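Local structure of putative lipase (Bacteroides thetaiotaomicron VPI-5482, 3BZW) at residues Pro168-Phe176 and Ala236-Asp244. The protein is a putative lipase of the SGNH hydrolase clan that probably hydrolyses ester bonds, possibly those of lysophospholipids. Numbering follows the deposited sequence.
With ACT (acetate ion), chain G.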
ATOM      1  N   PRO A 168     -15.329  -0.562 -25.937  1.00  6.79           N
ATOM      2  CA  PRO A 168     -15.643  -1.889 -26.476  1.00  6.74           C
ATOM      3  C   PRO A 168     -16.338  -2.774 -25.437  1.00  6.58           C
ATOM      4  O   PRO A 168     -16.103  -2.634 -24.234  1.00  6.64           O
ATOM      5  CB  PRO A 168     -14.272  -2.436 -26.866  1.00  6.53           C
ATOM      6  CG  PRO A 168     -13.480  -1.191 -27.184  1.00  9.00           C
ATOM      7  CD  PRO A 168     -13.894  -0.264 -26.066  1.00  7.24           C
ATOM      8  N   LEU A 169     -17.189  -3.680 -25.909  1.00  4.75           N
ATOM      9  CA  LEU A 169     -17.922  -4.588 -25.025  1.00  5.18           C
ATOM     10  C   LEU A 169     -17.066  -5.778 -24.610  1.00  4.36           C
ATOM     11  O   LEU A 169     -16.099  -6.112 -25.289  1.00  3.26           O
ATOM     12  CB  LEU A 169     -19.166  -5.129 -25.738  1.00  6.43           C
ATOM     13  CG  LEU A 169     -20.151  -4.117 -26.323  1.00  8.30           C
ATOM     14  CD1 LEU A 169     -21.253  -4.854 -27.074  1.00 10.36           C
ATOM     15  CD2 LEU A 169     -20.728  -3.266 -25.203  1.00 11.27           C
ATOM     16  N   HIS A 170     -17.424  -6.408 -23.491  1.00  4.40           N
ATOM     17  CA  HIS A 170     -16.709  -7.597 -23.046  1.00  4.19           C
ATOM     18  C   HIS A 170     -16.920  -8.591 -24.182  1.00  4.71           C
ATOM     19  O   HIS A 170     -17.918  -8.515 -24.899  1.00  4.70           O
ATOM     20  CB  HIS A 170     -17.290  -8.138 -21.733  1.00  2.54           C
ATOM     21  CG  HIS A 170     -16.712  -7.489 -20.511  1.00  2.99           C
ATOM     22  ND1 HIS A 170     -17.074  -6.227 -20.094  1.00  4.21           N
ATOM     23  CD2 HIS A 170     -15.750  -7.908 -19.653  1.00  2.01           C
ATOM     24  CE1 HIS A 170     -16.362  -5.894 -19.031  1.00  2.72           C
ATOM     25  NE2 HIS A 170     -15.551  -6.896 -18.743  1.00  4.44           N
ATOM     26  N   ARG A 171     -15.993  -9.525 -24.344  1.00  4.51           N
ATOM     27  CA  ARG A 171     -16.078 -10.465 -25.453  1.00  4.61           C
ATOM     28  C   ARG A 171     -15.575 -11.853 -25.108  1.00  5.09           C
ATOM     29  O   ARG A 171     -14.667 -12.005 -24.297  1.00  6.21           O
ATOM     30  CB  ARG A 171     -15.250  -9.922 -26.613  1.00  4.39           C
ATOM     31  CG  ARG A 171     -13.847  -9.500 -26.186  1.00  6.83           C
ATOM     32  CD  ARG A 171     -13.015  -9.049 -27.369  1.00  5.00           C
ATOM     33  NE  ARG A 171     -12.676 -10.177 -28.225  1.00  6.20           N
ATOM     34  CZ  ARG A 171     -12.417 -10.077 -29.523  1.00  5.94           C
ATOM     35  NH1 ARG A 171     -12.459  -8.893 -30.122  1.00  4.36           N
ATOM     36  NH2 ARG A 171     -12.122 -11.163 -30.220  1.00  6.21           N
ATOM     37  N   SER A 172     -16.157 -12.864 -25.746  1.00  5.82           N
ATOM     38  CA  SER A 172     -15.731 -14.233 -25.512  1.00  4.96           C
ATOM     39  C   SER A 172     -15.292 -14.870 -26.830  1.00  5.64           C
ATOM     40  O   SER A 172     -15.028 -14.168 -27.808  1.00  6.12           O
ATOM     41  CB  SER A 172     -16.846 -15.048 -24.849  1.00  6.01           C
ATOM     42  OG  SER A 172     -16.363 -16.328 -24.469  1.00  6.84           O
ATOM     43  N   LEU A 173     -15.220 -16.196 -26.861  1.00  4.82           N
ATOM     44  CA  LEU A 173     -14.755 -16.906 -28.048  1.00  6.60           C
ATOM     45  C   LEU A 173     -15.541 -16.661 -29.332  1.00  6.69           C
ATOM     46  O   LEU A 173     -16.742 -16.407 -29.311  1.00  7.19           O
ATOM     47  CB  LEU A 173     -14.701 -18.411 -27.759  1.00  7.60           C
ATOM     48  CG  LEU A 173     -16.033 -19.151 -27.609  1.00 10.49           C
ATOM     49  CD1 LEU A 173     -16.508 -19.619 -28.974  1.00 11.59           C
ATOM     50  CD2 LEU A 173     -15.855 -20.346 -26.688  1.00 12.68           C
ATOM     51  N   ALA A 174     -14.834 -16.737 -30.454  1.00  8.06           N
ATOM     52  CA  ALA A 174     -15.440 -16.562 -31.769  1.00  9.84           C
ATOM     53  C   ALA A 174     -14.663 -17.416 -32.766  1.00 11.01           C
ATOM     54  O   ALA A 174     -13.435 -17.361 -32.822  1.00 11.35           O
ATOM     55  CB  ALA A 174     -15.407 -15.095 -32.193  1.00  8.34           C
ATOM     56  N   ASN A 175     -15.386 -18.209 -33.545  1.00 11.66           N
ATOM     57  CA  ASN A 175     -14.773 -19.078 -34.539  1.00 12.83           C
ATOM     58  C   ASN A 175     -15.505 -18.877 -35.861  1.00 11.84           C
ATOM     59  O   ASN A 175     -16.640 -19.322 -36.021  1.00 10.49           O
ATOM     60  CB  ASN A 175     -14.864 -20.536 -34.069  1.00 16.28           C
ATOM     61  CG  ASN A 175     -14.425 -21.529 -35.133  1.00 21.07           C
ATOM     62  OD1 ASN A 175     -13.518 -21.258 -35.919  1.00 22.80           O
ATOM     63  ND2 ASN A 175     -15.062 -22.697 -35.148  1.00 24.34           N
ATOM     64  N   PHE A 176     -14.852 -18.198 -36.801  1.00 11.80           N
ATOM     65  CA  PHE A 176     -15.455 -17.910 -38.102  1.00 14.10           C
ATOM     66  C   PHE A 176     -14.752 -18.603 -39.267  1.00 16.55           C
ATOM     67  O   PHE A 176     -14.725 -18.082 -40.386  1.00 19.36           O
ATOM     68  CB  PHE A 176     -15.458 -16.398 -38.347  1.00 13.20           C
ATOM     69  CG  PHE A 176     -16.110 -15.604 -37.248  1.00 14.28           C
ATOM     70  CD1 PHE A 176     -17.464 -15.768 -36.961  1.00 13.89           C
ATOM     71  CD2 PHE A 176     -15.370 -14.699 -36.491  1.00 13.02           C
ATOM     72  CE1 PHE A 176     -18.069 -15.042 -35.932  1.00 14.97           C
ATOM     73  CE2 PHE A 176     -15.967 -13.967 -35.461  1.00 11.98           C
ATOM     74  CZ  PHE A 176     -17.319 -14.140 -35.181  1.00 11.58           C
ATOM     75  N   ALA A 236     -24.016 -19.335 -29.282  1.00  8.44           N
ATOM     76  CA  ALA A 236     -23.414 -19.954 -28.107  1.00  7.89           C
ATOM     77  C   ALA A 236     -22.203 -20.828 -28.428  1.00  8.79           C
ATOM     78  O   ALA A 236     -21.253 -20.897 -27.647  1.00 10.74           O
ATOM     79  CB  ALA A 236     -24.462 -20.775 -27.363  1.00  9.67           C
ATOM     80  N   GLY A 237     -22.218 -21.487 -29.578  1.00  8.49           N
ATOM     81  CA  GLY A 237     -21.100 -22.352 -29.908  1.00  9.26           C
ATOM     82  C   GLY A 237     -19.976 -21.769 -30.742  1.00 10.01           C
ATOM     83  O   GLY A 237     -18.829 -22.210 -30.624  1.00  8.77           O
ATOM     84  N   TYR A 238     -20.281 -20.769 -31.566  1.00  7.49           N
ATOM     85  CA  TYR A 238     -19.271 -20.200 -32.451  1.00  7.78           C
ATOM     86  C   TYR A 238     -19.075 -18.686 -32.420  1.00  7.29           C
ATOM     87  O   TYR A 238     -18.096 -18.183 -32.978  1.00  7.30           O
ATOM     88  CB  TYR A 238     -19.587 -20.618 -33.891  1.00  9.34           C
ATOM     89  CG  TYR A 238     -19.728 -22.115 -34.072  1.00 11.50           C
ATOM     90  CD1 TYR A 238     -18.627 -22.910 -34.396  1.00 15.01           C
ATOM     91  CD2 TYR A 238     -20.959 -22.741 -33.885  1.00 13.37           C
ATOM     92  CE1 TYR A 238     -18.757 -24.305 -34.531  1.00 16.45           C
ATOM     93  CE2 TYR A 238     -21.099 -24.121 -34.014  1.00 15.36           C
ATOM     94  CZ  TYR A 238     -19.998 -24.897 -34.338  1.00 16.33           C
ATOM     95  OH  TYR A 238     -20.152 -26.262 -34.468  1.00 18.63           O
ATOM     96  N   ASP A 239     -19.992 -17.956 -31.798  1.00  5.63           N
ATOM     97  CA  ASP A 239     -19.866 -16.504 -31.778  1.00  6.59           C
ATOM     98  C   ASP A 239     -20.340 -15.859 -30.484  1.00  5.44           C
ATOM     99  O   ASP A 239     -21.521 -15.542 -30.331  1.00  4.43           O
ATOM    100  CB  ASP A 239     -20.634 -15.897 -32.957  1.00  6.29           C
ATOM    101  CG  ASP A 239     -20.302 -14.429 -33.175  1.00  7.50           C
ATOM    102  OD1 ASP A 239     -19.683 -13.820 -32.275  1.00  4.76           O
ATOM    103  OD2 ASP A 239     -20.664 -13.886 -34.240  1.00  6.65           O
ATOM    104  N   ARG A 240     -19.404 -15.666 -29.560  1.00  5.30           N
ATOM    105  CA  ARG A 240     -19.694 -15.038 -28.280  1.00  5.47           C
ATOM    106  C   ARG A 240     -19.071 -13.645 -28.296  1.00  4.18           C
ATOM    107  O   ARG A 240     -18.727 -13.090 -27.249  1.00  3.38           O
ATOM    108  CB  ARG A 240     -19.113 -15.876 -27.135  1.00  3.69           C
ATOM    109  CG  ARG A 240     -19.625 -17.307 -27.118  1.00  5.59           C
ATOM    110  CD  ARG A 240     -19.135 -18.073 -25.901  1.00  7.88           C
ATOM    111  NE  ARG A 240     -19.448 -19.495 -26.017  1.00  9.39           N
ATOM    112  CZ  ARG A 240     -19.149 -20.405 -25.098  1.00 14.45           C
ATOM    113  NH1 ARG A 240     -18.527 -20.043 -23.982  1.00 13.18           N
ATOM    114  NH2 ARG A 240     -19.466 -21.679 -25.300  1.00 15.00           N
ATOM    115  N   LEU A 241     -18.931 -13.098 -29.503  1.00  3.78           N
ATOM    116  CA  LEU A 241     -18.358 -11.768 -29.716  1.00  4.04           C
ATOM    117  C   LEU A 241     -19.435 -10.772 -30.145  1.00  5.49           C
ATOM    118  O   LEU A 241     -19.569  -9.696 -29.563  1.00  7.14           O
ATOM    119  CB  LEU A 241     -17.263 -11.827 -30.793  1.00  3.32           C
ATOM    120  CG  LEU A 241     -16.775 -10.507 -31.414  1.00  2.77           C
ATOM    121  CD1 LEU A 241     -16.092  -9.647 -30.349  1.00  2.99           C
ATOM    122  CD2 LEU A 241     -15.808 -10.803 -32.557  1.00  2.66           C
ATOM    123  N   HIS A 242     -20.210 -11.136 -31.161  1.00  4.47           N
ATOM    124  CA  HIS A 242     -21.258 -10.250 -31.652  1.00  6.80           C
ATOM    125  C   HIS A 242     -22.591 -10.422 -30.931  1.00  5.80           C
ATOM    126  O   HIS A 242     -23.122 -11.529 -30.826  1.00  6.19           O
ATOM    127  CB  HIS A 242     -21.473 -10.455 -33.153  1.00  6.83           C
ATOM    128  CG  HIS A 242     -20.223 -10.323 -33.967  1.00  8.66           C
ATOM    129  ND1 HIS A 242     -19.637 -11.392 -34.611  1.00 10.52           N
ATOM    130  CD2 HIS A 242     -19.461  -9.243 -34.260  1.00  9.99           C
ATOM    131  CE1 HIS A 242     -18.571 -10.975 -35.270  1.00 10.78           C
ATOM    132  NE2 HIS A 242     -18.441  -9.675 -35.074  1.00 10.67           N
ATOM    133  N   PRO A 243     -23.147  -9.318 -30.414  1.00  5.75           N
ATOM    134  CA  PRO A 243     -24.428  -9.373 -29.711  1.00  6.13           C
ATOM    135  C   PRO A 243     -25.552  -9.758 -30.679  1.00  6.53           C
ATOM    136  O   PRO A 243     -25.473  -9.469 -31.882  1.00  6.43           O
ATOM    137  CB  PRO A 243     -24.601  -7.944 -29.203  1.00  6.79           C
ATOM    138  CG  PRO A 243     -23.191  -7.473 -29.015  1.00  6.42           C
ATOM    139  CD  PRO A 243     -22.517  -7.995 -30.254  1.00  5.91           C
ATOM    140  N   ASP A 244     -26.583 -10.425 -30.169  1.00  5.25           N
ATOM    141  CA  ASP A 244     -27.717 -10.758 -31.020  1.00  5.57           C
ATOM    142  C   ASP A 244     -28.685  -9.596 -30.845  1.00  5.47           C
ATOM    143  O   ASP A 244     -28.353  -8.611 -30.180  1.00  5.32           O
ATOM    144  CB  ASP A 244     -28.377 -12.085 -30.615  1.00  4.44           C
ATOM    145  CG  ASP A 244     -28.745 -12.150 -29.145  1.00  3.47           C
ATOM    146  OD1 ASP A 244     -28.822 -11.098 -28.472  1.00  4.39           O
ATOM    147  OD2 ASP A 244     -28.980 -13.283 -28.659  1.00  4.30           O
TER
HETATM  148  C   ACT G 301     -16.052  -7.054 -35.634  1.00  9.06           C
HETATM  149  O   ACT G 301     -16.132  -8.227 -35.952  1.00  9.73           O
HETATM  150  OXT ACT G 301     -15.830  -6.209 -36.484  1.00  8.64           O
HETATM  151  CH3 ACT G 301     -16.244  -6.645 -34.195  1.00  7.95           C
HETATM  152  O   HOH W   1     -18.213  -8.140 -27.748  1.00  6.15           O
HETATM  153  O   HOH W   2     -18.017 -17.492 -22.654  1.00  8.20           O
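Phe176 and Asp239 meet where 168-176 runs antiparallel to 236-244, in the part of the SGNH hydrolase fold that carries the DxxH sequence, here Asp239 to His242. In this family that motif supplies the Asp and His of the catalytic triad, and the geometry is consistent with such a role. A chi1 of -168° sets the Asp239 carboxylate beside its own carbonyl carbon, facing the turn that follows: OD1 accepts from Leu241 N, closing an Asx turn, and from His242 N, which completes an Asx motif, while OD2 offers its syn lone pair to His242 ND1 (2.7 Å, 169° at the hydrogen). Tyr42 OH also hydrogen-bonds to OD2. Phe176 turns its edge to Asp239, CE1 lying 3.3 Å from Asp239 OD2 with ring and carboxylate planes 84° apart. Its CZ approaches His242 CE1 (3.4 Å) with the two rings oblique, neither stacked nor T-shaped. At the other imidazole nitrogen, NE2 donates to the acetate O (2.9 Å); Ser35 N, Gly68 N and Asn99 ND2 hydrogen-bond the same ion, consistent with the Ser-Gly-Asn oxyanion hole of SGNH hydrolases.

Three backbone bonds fix the pairing, from Asn175 N to Tyr238 O, Arg240 N to Leu173 O, and Ser172 N to Arg240 O. Leu241 CD1 lies 3.7 Å from Arg171 NH1, over one guanidinium face; NH2 and NH1 of Arg171 hydrogen-bond to Gln182 OE1 and Thr98 OG1. The extended Arg240 chain places its guanidinium against Leu173, whose CD2 lies over the centre of one face, 3.7 Å from Arg240 CZ. Arg240 NE donates to Ala236 O (2.8 Å) near the guanidinium plane, and NH1 reaches a water that also bonds to Ser172 OG.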